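Local structure of putative exported protein (Bordetella pertussis Tohama I, 2PFY) at residues Thr5-Gln10 against Gly58-Gly63; Ile62-Val67 against Pro207-Ile212; Val113-Ser118 against Val211-Arg216. The protein acts as an extracytoplasmic solute receptor that binds pyroglutamic acid, probably delivering it to a tripartite ATP-independent periplasmic transporter. All blocks are in the same frame, centred on the assembly; numbering follows the deposited sequence.

The three interactions are neighbouring strand pairings of one mixed sheet. Interaction 1 pairs 2-7 with 62-66 in parallel. Interaction 2 pairs 62-66 with 208-214, and interaction 3 pairs 208-214 with 112-119, both antiparallel. Interactions 1 and 2 share Ile62 and Gly63; interactions 2 and 3 share Val211 and Ile212. Interaction 2 is central and wholly buried. It has a regular backbone ladder and a buried Glu64-Ser209 pair, and its Leu66 and Pro207 touch pyroglutamic acid. Interactions 1 and 3 are mostly buried. In interaction 1 a glutamine side chain holds the partly exposed Thr5. Interaction 3 has a bulge in its buried part and opens towards solvent at Val113 and Lys215.

Interaction 1: residues Thr5-Gln10 against Gly58-Gly63; sequences TMTAEQ and GVVQIG
Met6 bridges Ile62 and Thr7 bridges Gly63 in parallel register, and Thr7 N donates to Ile62 O at 3.2 Å. Before this pairing Gln61 holds Thr5 in another way. Its chain bends at chi2 (87°), and OE1 accepts from Thr5 N at 2.7 Å in a fairly straight bond (163°). The donor lies tilted from the plane of the amide carbonyl. Gln61 N also gives a weak bond to Thr5 O, so one residue meets both backbone polar atoms of Thr5. A water bound to Thr5 OG1 reaches Gln61 NE2 weakly. Selenomethionine Met6 packs against Ile62. Thr7 CG2 sits 3.6 Å from Gly63 CA, where no side chain stands in its way. The same methyl meets Val60 CG2 at 4.1 Å. Val60 lies in the connection from helix 51-57, which ends in a Schellman motif at Gly58. The pairing sets the 2-1-3 part of the sheet order, as in periplasmic binding proteins. Strand 35-40 bonds to the other edge of strand 2-7 through Met6, and Ala8 just beyond the strand continues the pairing to Gln40. Phe23 of helix 15-30 packs on both Met6 and Ile62.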
loop_
_atom_site.group_PDB
_atom_site.type_symbol
_atom_site.label_atom_id
_atom_site.label_comp_id
_atom_site.label_asym_id
_atom_site.label_seq_id
_atom_site.Cartn_x
_atom_site.Cartn_y
_atom_site.Cartn_z
ATOM N N THR A 5 -2.963 7.871 -20.053
ATOM C CA THR A 5 -3.104 6.487 -19.632
ATOM C C THR A 5 -2.606 6.363 -18.205
ATOM O O THR A 5 -1.574 6.930 -17.830
ATOM C CB THR A 5 -2.294 5.521 -20.544
ATOM O OG1 THR A 5 -2.806 5.634 -21.886
ATOM C CG2 THR A 5 -2.459 4.038 -20.064
HETATM N N MSE A 6 -3.371 5.641 -17.398
HETATM C CA MSE A 6 -3.020 5.437 -16.026
HETATM C C MSE A 6 -2.780 3.947 -15.761
HETATM O O MSE A 6 -3.509 3.087 -16.272
HETATM C CB MSE A 6 -4.148 5.949 -15.120
HETATM C CG MSE A 6 -3.902 5.754 -13.615
HETATM SE SE MSE A 6 -5.283 6.721 -12.576
HETATM C CE MSE A 6 -5.080 8.506 -13.048
ATOM N N THR A 7 -1.786 3.659 -14.931
ATOM C CA THR A 7 -1.609 2.287 -14.443
ATOM C C THR A 7 -2.169 2.234 -13.023
ATOM O O THR A 7 -1.980 3.164 -12.227
ATOM C CB THR A 7 -0.122 1.820 -14.504
ATOM O OG1 THR A 7 -0.013 0.472 -13.995
ATOM C CG2 THR A 7 0.793 2.752 -13.647
ATOM N N ALA A 8 -2.854 1.144 -12.703
ATOM C CA ALA A 8 -3.272 0.835 -11.331
ATOM C C ALA A 8 -2.798 -0.566 -11.007
ATOM O O ALA A 8 -2.804 -1.480 -11.864
ATOM C CB ALA A 8 -4.789 0.927 -11.182
ATOM N N GLU A 9 -2.378 -0.733 -9.763
ATOM C CA GLU A 9 -1.692 -1.942 -9.300
ATOM C C GLU A 9 -2.588 -3.209 -9.194
ATOM O O GLU A 9 -2.203 -4.321 -9.573
ATOM C CB GLU A 9 -1.172 -1.603 -7.917
ATOM C CG GLU A 9 0.173 -2.045 -7.631
ATOM C CD GLU A 9 0.558 -1.716 -6.225
ATOM O OE1 GLU A 9 1.628 -1.143 -6.027
ATOM O OE2 GLU A 9 -0.207 -2.062 -5.311
ATOM N N GLN A 10 -3.787 -3.012 -8.677
ATOM C CA GLN A 10 -4.634 -4.112 -8.231
ATOM C C GLN A 10 -5.777 -4.371 -9.214
ATOM O O GLN A 10 -6.115 -3.495 -10.040
ATOM C CB GLN A 10 -5.160 -3.745 -6.843
ATOM C CG GLN A 10 -4.034 -3.455 -5.804
ATOM C CD GLN A 10 -3.136 -4.673 -5.602
ATOM O OE1 GLN A 10 -3.616 -5.815 -5.655
ATOM N NE2 GLN A 10 -1.838 -4.443 -5.394
ATOM N N GLY A 58 7.280 8.660 -18.867
ATOM C CA GLY A 58 6.149 8.849 -19.761
ATOM C C GLY A 58 5.619 7.579 -20.425
ATOM O O GLY A 58 4.985 7.631 -21.468
ATOM N N VAL A 59 5.864 6.423 -19.822
ATOM C CA VAL A 59 5.181 5.218 -20.274
ATOM C C VAL A 59 3.706 5.481 -20.027
ATOM O O VAL A 59 2.855 5.171 -20.854
ATOM C CB VAL A 59 5.657 4.015 -19.440
ATOM C CG1 VAL A 59 4.800 2.813 -19.674
ATOM C CG2 VAL A 59 7.131 3.725 -19.790
ATOM N N VAL A 60 3.428 6.058 -18.853
ATOM C CA VAL A 60 2.119 6.535 -18.511
ATOM C C VAL A 60 2.291 7.953 -18.006
ATOM O O VAL A 60 3.379 8.337 -17.565
ATOM C CB VAL A 60 1.461 5.636 -17.383
ATOM C CG1 VAL A 60 1.262 4.203 -17.906
ATOM C CG2 VAL A 60 2.331 5.575 -16.147
ATOM N N GLN A 61 1.201 8.708 -18.028
ATOM C CA GLN A 61 1.201 10.058 -17.460
ATOM C C GLN A 61 0.897 10.080 -15.990
ATOM O O GLN A 61 1.218 11.065 -15.292
ATOM C CB GLN A 61 0.205 10.949 -18.208
ATOM C CG GLN A 61 0.571 11.193 -19.650
ATOM C CD GLN A 61 0.021 10.105 -20.553
ATOM O OE1 GLN A 61 -0.586 9.172 -20.080
ATOM N NE2 GLN A 61 0.265 10.213 -21.887
ATOM N N ILE A 62 0.311 8.979 -15.486
ATOM C CA ILE A 62 -0.138 8.948 -14.118
ATOM C C ILE A 62 -0.254 7.479 -13.688
ATOM O O ILE A 62 -0.507 6.567 -14.530
ATOM C CB ILE A 62 -1.490 9.735 -13.998
ATOM C CG1 ILE A 62 -1.881 9.996 -12.532
ATOM C CG2 ILE A 62 -2.627 9.047 -14.873
ATOM C CD1 ILE A 62 -3.101 10.975 -12.358
ATOM N N GLY A 63 -0.056 7.214 -12.409
ATOM C CA GLY A 63 -0.168 5.821 -11.981
ATOM C C GLY A 63 -0.391 5.691 -10.495
ATOM O O GLY A 63 -0.052 6.582 -9.723
HETATM O O HOH W 1 -1.446 7.623 -23.223
#

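Interaction 2: residues Ile62-Val67 against Pro207-Ile212; sequences IGEVLV and PQSFVI
The Phe210 ring is held between two aliphatic groups, with a third at its rim. Val67 CG2 lies over one face in a CH-pi contact, 3.7 Å from the ring centroid. Ile212 CG2, from the same strand as the ring, covers the centre of the opposite face. Val65 CG1 meets the edge in the ring plane, 3.7 Å from Phe210 CE2. With CG between the backbone N and the carbonyl carbon (chi1 63°), the ring is brought alongside the Val65 side chain, pointing the same way. The second flat group is the Glu64 carboxylate. Ser209 OG donates to Glu64 OE2 at 2.8 Å, on the anti side and 26° out of the carboxylate plane. Glu64 OE1 accepts from Glu9 N. Two donors therefore meet this buried acid, which is consistent with an ionised carboxylate.

The backbones form an antiparallel ladder at 159°. Gly63 pairs with Ile212, and Val65 with Phe210, each through two hydrogen bonds. Val67 N adds a fifth bond, to Gln208 O at 2.9 Å. The sheet has strand order 2-1-3-5-4, the pattern of type II periplasmic binding proteins. In it strand 208-214 returns from the other domain and runs opposite to strand 62-66.

On the Glu64 face, Val211 is shared between two neighbours. Its CG1 touches Ile62 CD1 at 3.7 Å, and its CG2 touches Glu64 CB at 3.9 Å. At the other end Leu66 CD1 lies 4.0 Å from Pro207 CB. Leu66 and Pro207 both contact the bound pyroglutamic acid, and Leu66 also touches Arg48 and Tyr145 of the same pocket.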
loop_
_atom_site.group_PDB
_atom_site.type_symbol
_atom_site.label_atom_id
_atom_site.label_comp_id
_atom_site.label_asym_id
_atom_site.label_seq_id
_atom_site.Cartn_x
_atom_site.Cartn_y
_atom_site.Cartn_z
ATOM N N ILE A 62 0.311 8.979 -15.486
ATOM C CA ILE A 62 -0.138 8.948 -14.118
ATOM C C ILE A 62 -0.254 7.479 -13.688
ATOM O O ILE A 62 -0.507 6.567 -14.530
ATOM C CB ILE A 62 -1.490 9.735 -13.998
ATOM C CG1 ILE A 62 -1.881 9.996 -12.532
ATOM C CG2 ILE A 62 -2.627 9.047 -14.873
ATOM C CD1 ILE A 62 -3.101 10.975 -12.358
ATOM N N GLY A 63 -0.056 7.214 -12.409
ATOM C CA GLY A 63 -0.168 5.821 -11.981
ATOM C C GLY A 63 -0.391 5.691 -10.495
ATOM O O GLY A 63 -0.052 6.582 -9.723
ATOM N N GLU A 64 -0.995 4.565 -10.121
ATOM C CA GLU A 64 -1.197 4.214 -8.747
ATOM C C GLU A 64 -0.173 3.150 -8.316
ATOM O O GLU A 64 0.134 2.211 -9.070
ATOM C CB GLU A 64 -2.663 3.753 -8.532
ATOM C CG GLU A 64 -2.978 3.384 -7.078
ATOM C CD GLU A 64 -2.571 1.953 -6.752
ATOM O OE1 GLU A 64 -2.766 1.066 -7.638
ATOM O OE2 GLU A 64 -2.037 1.723 -5.637
ATOM N N VAL A 65 0.381 3.330 -7.114
ATOM C CA VAL A 65 1.375 2.379 -6.573
ATOM C C VAL A 65 1.435 2.474 -5.045
ATOM O O VAL A 65 1.119 3.519 -4.443
ATOM C CB VAL A 65 2.810 2.563 -7.245
ATOM C CG1 VAL A 65 3.439 3.912 -6.874
ATOM C CG2 VAL A 65 3.789 1.400 -6.935
ATOM N N LEU A 66 1.821 1.355 -4.436
ATOM C CA LEU A 66 2.117 1.274 -3.020
ATOM C C LEU A 66 3.223 2.283 -2.727
ATOM O O LEU A 66 4.290 2.241 -3.365
ATOM C CB LEU A 66 2.615 -0.152 -2.701
ATOM C CG LEU A 66 2.889 -0.483 -1.232
ATOM C CD1 LEU A 66 1.551 -0.602 -0.463
ATOM C CD2 LEU A 66 3.737 -1.762 -1.096
ATOM N N VAL A 67 2.978 3.174 -1.768
ATOM C CA VAL A 67 3.946 4.228 -1.391
ATOM C C VAL A 67 5.304 3.614 -1.022
ATOM O O VAL A 67 6.369 4.019 -1.558
ATOM C CB VAL A 67 3.395 5.115 -0.203
ATOM C CG1 VAL A 67 4.488 6.074 0.332
ATOM C CG2 VAL A 67 2.144 5.881 -0.636
ATOM N N PRO A 207 -0.310 0.320 5.247
ATOM C CA PRO A 207 0.514 0.909 4.197
ATOM C C PRO A 207 -0.371 1.735 3.276
ATOM O O PRO A 207 -1.554 1.419 3.075
ATOM C CB PRO A 207 1.139 -0.309 3.506
ATOM C CG PRO A 207 0.018 -1.429 3.663
ATOM C CD PRO A 207 -0.680 -1.094 4.968
ATOM N N GLN A 208 0.176 2.840 2.794
ATOM C CA GLN A 208 -0.555 3.741 1.908
ATOM C C GLN A 208 -0.294 3.392 0.463
ATOM O O GLN A 208 0.734 2.835 0.110
ATOM C CB GLN A 208 -0.123 5.178 2.118
ATOM C CG GLN A 208 -0.263 5.682 3.549
ATOM C CD GLN A 208 -1.685 5.634 4.076
ATOM O OE1 GLN A 208 -2.636 5.905 3.370
ATOM N NE2 GLN A 208 -1.822 5.323 5.341
ATOM N N SER A 209 -1.248 3.762 -0.373
ATOM C CA SER A 209 -1.078 3.702 -1.809
ATOM C C SER A 209 -1.195 5.145 -2.316
ATOM O O SER A 209 -1.931 5.946 -1.738
ATOM C CB SER A 209 -2.177 2.785 -2.326
ATOM O OG SER A 209 -2.788 3.301 -3.461
ATOM N N PHE A 210 -0.467 5.525 -3.351
ATOM C CA PHE A 210 -0.713 6.866 -3.920
ATOM C C PHE A 210 -0.786 6.934 -5.429
ATOM O O PHE A 210 -0.398 5.985 -6.127
ATOM C CB PHE A 210 0.189 8.016 -3.313
ATOM C CG PHE A 210 1.693 7.870 -3.538
ATOM C CD1 PHE A 210 2.565 8.727 -2.852
ATOM C CD2 PHE A 210 2.250 6.865 -4.363
ATOM C CE1 PHE A 210 3.987 8.631 -2.996
ATOM C CE2 PHE A 210 3.648 6.761 -4.519
ATOM C CZ PHE A 210 4.531 7.649 -3.813
ATOM N N VAL A 211 -1.304 8.059 -5.913
ATOM C CA VAL A 211 -1.475 8.309 -7.321
ATOM C C VAL A 211 -0.541 9.466 -7.645
ATOM O O VAL A 211 -0.607 10.531 -7.028
ATOM C CB VAL A 211 -2.930 8.614 -7.682
ATOM C CG1 VAL A 211 -3.064 9.196 -9.143
ATOM C CG2 VAL A 211 -3.773 7.329 -7.542
ATOM N N ILE A 212 0.376 9.219 -8.564
ATOM C CA ILE A 212 1.465 10.155 -8.825
ATOM C C ILE A 212 1.446 10.457 -10.338
ATOM O O ILE A 212 1.197 9.559 -11.137
ATOM C CB ILE A 212 2.868 9.584 -8.367
ATOM C CG1 ILE A 212 3.109 8.162 -8.913
ATOM C CG2 ILE A 212 3.011 9.583 -6.818
ATOM C CD1 ILE A 212 4.545 7.621 -8.771
#

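Interaction 3: residues Val113-Ser118 against Val211-Arg216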
loop_
_atom_site.group_PDB
_atom_site.type_symbol
_atom_site.label_atom_id
_atom_site.label_comp_id
_atom_site.label_asym_id
_atom_site.label_seq_id
_atom_site.Cartn_x
_atom_site.Cartn_y
_atom_site.Cartn_z
ATOM N N VAL A 113 4.399 14.564 -9.567
ATOM C CA VAL A 113 3.397 15.244 -8.755
ATOM C C VAL A 113 2.590 14.201 -7.964
ATOM O O VAL A 113 2.042 13.268 -8.552
ATOM C CB VAL A 113 2.400 16.070 -9.657
ATOM C CG1 VAL A 113 1.296 16.694 -8.840
ATOM C CG2 VAL A 113 3.149 17.124 -10.460
ATOM N N LEU A 114 2.530 14.382 -6.648
ATOM C CA LEU A 114 1.681 13.590 -5.772
ATOM C C LEU A 114 0.266 14.117 -5.905
ATOM O O LEU A 114 -0.008 15.258 -5.562
ATOM C CB LEU A 114 2.207 13.663 -4.323
ATOM C CG LEU A 114 1.497 13.125 -3.043
ATOM C CD1 LEU A 114 0.419 12.071 -3.254
ATOM C CD2 LEU A 114 2.562 12.647 -2.040
ATOM N N VAL A 115 -0.620 13.301 -6.467
ATOM C CA VAL A 115 -1.992 13.715 -6.687
ATOM C C VAL A 115 -2.843 13.375 -5.443
ATOM O O VAL A 115 -3.447 14.275 -4.830
ATOM C CB VAL A 115 -2.571 13.084 -7.971
ATOM C CG1 VAL A 115 -4.050 13.442 -8.134
ATOM C CG2 VAL A 115 -1.719 13.497 -9.218
ATOM N N TYR A 116 -2.905 12.100 -5.056
ATOM C CA TYR A 116 -3.630 11.760 -3.822
ATOM C C TYR A 116 -3.136 10.428 -3.254
ATOM O O TYR A 116 -2.468 9.681 -3.962
ATOM C CB TYR A 116 -5.159 11.765 -4.042
ATOM C CG TYR A 116 -5.713 10.519 -4.745
ATOM C CD1 TYR A 116 -6.011 9.337 -4.017
ATOM C CD2 TYR A 116 -5.943 10.522 -6.126
ATOM C CE1 TYR A 116 -6.502 8.172 -4.694
ATOM C CE2 TYR A 116 -6.474 9.388 -6.804
ATOM C CZ TYR A 116 -6.739 8.225 -6.059
ATOM O OH TYR A 116 -7.230 7.125 -6.700
ATOM N N GLY A 117 -3.463 10.177 -1.974
ATOM C CA GLY A 117 -3.195 8.924 -1.273
ATOM C C GLY A 117 -4.474 8.241 -0.806
ATOM O O GLY A 117 -5.537 8.868 -0.698
ATOM N N SER A 118 -4.390 6.933 -0.551
ATOM C CA SER A 118 -5.472 6.218 0.131
ATOM C C SER A 118 -4.840 5.036 0.803
ATOM O O SER A 118 -3.819 4.528 0.330
ATOM C CB SER A 118 -6.565 5.749 -0.838
ATOM O OG SER A 118 -7.313 6.849 -1.308
ATOM N N VAL A 211 -1.304 8.059 -5.913
ATOM C CA VAL A 211 -1.475 8.309 -7.321
ATOM C C VAL A 211 -0.541 9.466 -7.645
ATOM O O VAL A 211 -0.607 10.531 -7.028
ATOM C CB VAL A 211 -2.930 8.614 -7.682
ATOM C CG1 VAL A 211 -3.064 9.196 -9.143
ATOM C CG2 VAL A 211 -3.773 7.329 -7.542
ATOM N N ILE A 212 0.376 9.219 -8.564
ATOM C CA ILE A 212 1.465 10.155 -8.825
ATOM C C ILE A 212 1.446 10.457 -10.338
ATOM O O ILE A 212 1.197 9.559 -11.137
ATOM C CB ILE A 212 2.868 9.584 -8.367
ATOM C CG1 ILE A 212 3.109 8.162 -8.913
ATOM C CG2 ILE A 212 3.011 9.583 -6.818
ATOM C CD1 ILE A 212 4.545 7.621 -8.771
ATOM N N ALA A 213 1.714 11.712 -10.722
ATOM C CA ALA A 213 1.665 12.112 -12.129
ATOM C C ALA A 213 3.010 12.616 -12.658
ATOM O O ALA A 213 3.842 13.101 -11.896
ATOM C CB ALA A 213 0.524 13.149 -12.393
ATOM N N ASN A 214 3.235 12.437 -13.955
ATOM C CA ASN A 214 4.428 13.004 -14.630
ATOM C C ASN A 214 4.285 14.529 -14.568
ATOM O O ASN A 214 3.299 15.058 -15.055
ATOM C CB ASN A 214 4.495 12.516 -16.071
ATOM C CG ASN A 214 5.714 13.071 -16.830
ATOM O OD1 ASN A 214 5.681 14.187 -17.376
ATOM N ND2 ASN A 214 6.790 12.292 -16.858
ATOM N N LYS A 215 5.251 15.208 -13.943
ATOM C CA LYS A 215 5.170 16.670 -13.728
ATOM C C LYS A 215 5.069 17.467 -15.031
ATOM O O LYS A 215 4.209 18.313 -15.145
ATOM C CB LYS A 215 6.331 17.174 -12.851
ATOM C CG LYS A 215 6.169 18.618 -12.383
ATOM C CD LYS A 215 7.388 18.992 -11.551
ATOM C CE LYS A 215 7.377 20.427 -11.124
ATOM N NZ LYS A 215 8.587 20.652 -10.280
ATOM N N ARG A 216 5.894 17.131 -16.020
ATOM C CA ARG A 216 5.836 17.773 -17.342
ATOM C C ARG A 216 4.476 17.622 -18.036
ATOM O O ARG A 216 3.907 18.598 -18.528
ATOM C CB ARG A 216 6.982 17.285 -18.251
ATOM C CG ARG A 216 6.897 17.797 -19.693
ATOM C CD ARG A 216 8.266 18.053 -20.353
ATOM N NE ARG A 216 9.390 18.010 -19.398
ATOM C CZ ARG A 216 10.163 19.043 -19.064
ATOM N NH1 ARG A 216 9.973 20.248 -19.611
ATOM N NH2 ARG A 216 11.145 18.861 -18.186
#
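Tyr116 lays one ring face against Val211, and this is the tight part of the contact. Val211 CB sits 4.1 Å from the ring centroid, 25° off the normal. Val211 CG2 comes to 3.4 Å from Tyr116 CZ. With CG between the backbone N and the carbonyl carbon (chi1 78°), the tyrosine ring leans across towards strand 208-214 and over Val211. Phe23 of helix 15-30 also meets this ring, and Ala236 of helix 223-257 touches the same side chain.

The backbone here makes a classic beta bulge. Val115 and Tyr116 both face Val211, and the register shifts by one. Val211 O takes a firm bond from Val115 N at 2.8 Å and a weak one from Tyr116 N at 3.4 Å. Val211 N donates to Tyr116 O at 2.8 Å. Towards the start of strand 112-119, an outermost strand of the five-stranded sheet within this chain, the pairing is regular. There Val113 and Ala213 exchange two bonds. Val115 CG2 packs on Ala213 CB at 3.9 Å.

The other end is looser and nearer solvent. Val113 and Lys215 are partly exposed. Val113 CG2 touches Lys215 CG at 3.9 Å, with the two side chains crossing at about a right angle. Asn214 caps helix 215-220 through OD1, which accepts from Ala217 N.

Across the strands, then, the contact relies on backbone hydrogen bonds and apolar side chains. The charge of Lys215 is met by a salt bridge to Asp108, outside the pairing; towards Val113 the lysine offers its CA and the first carbons of its extended chain.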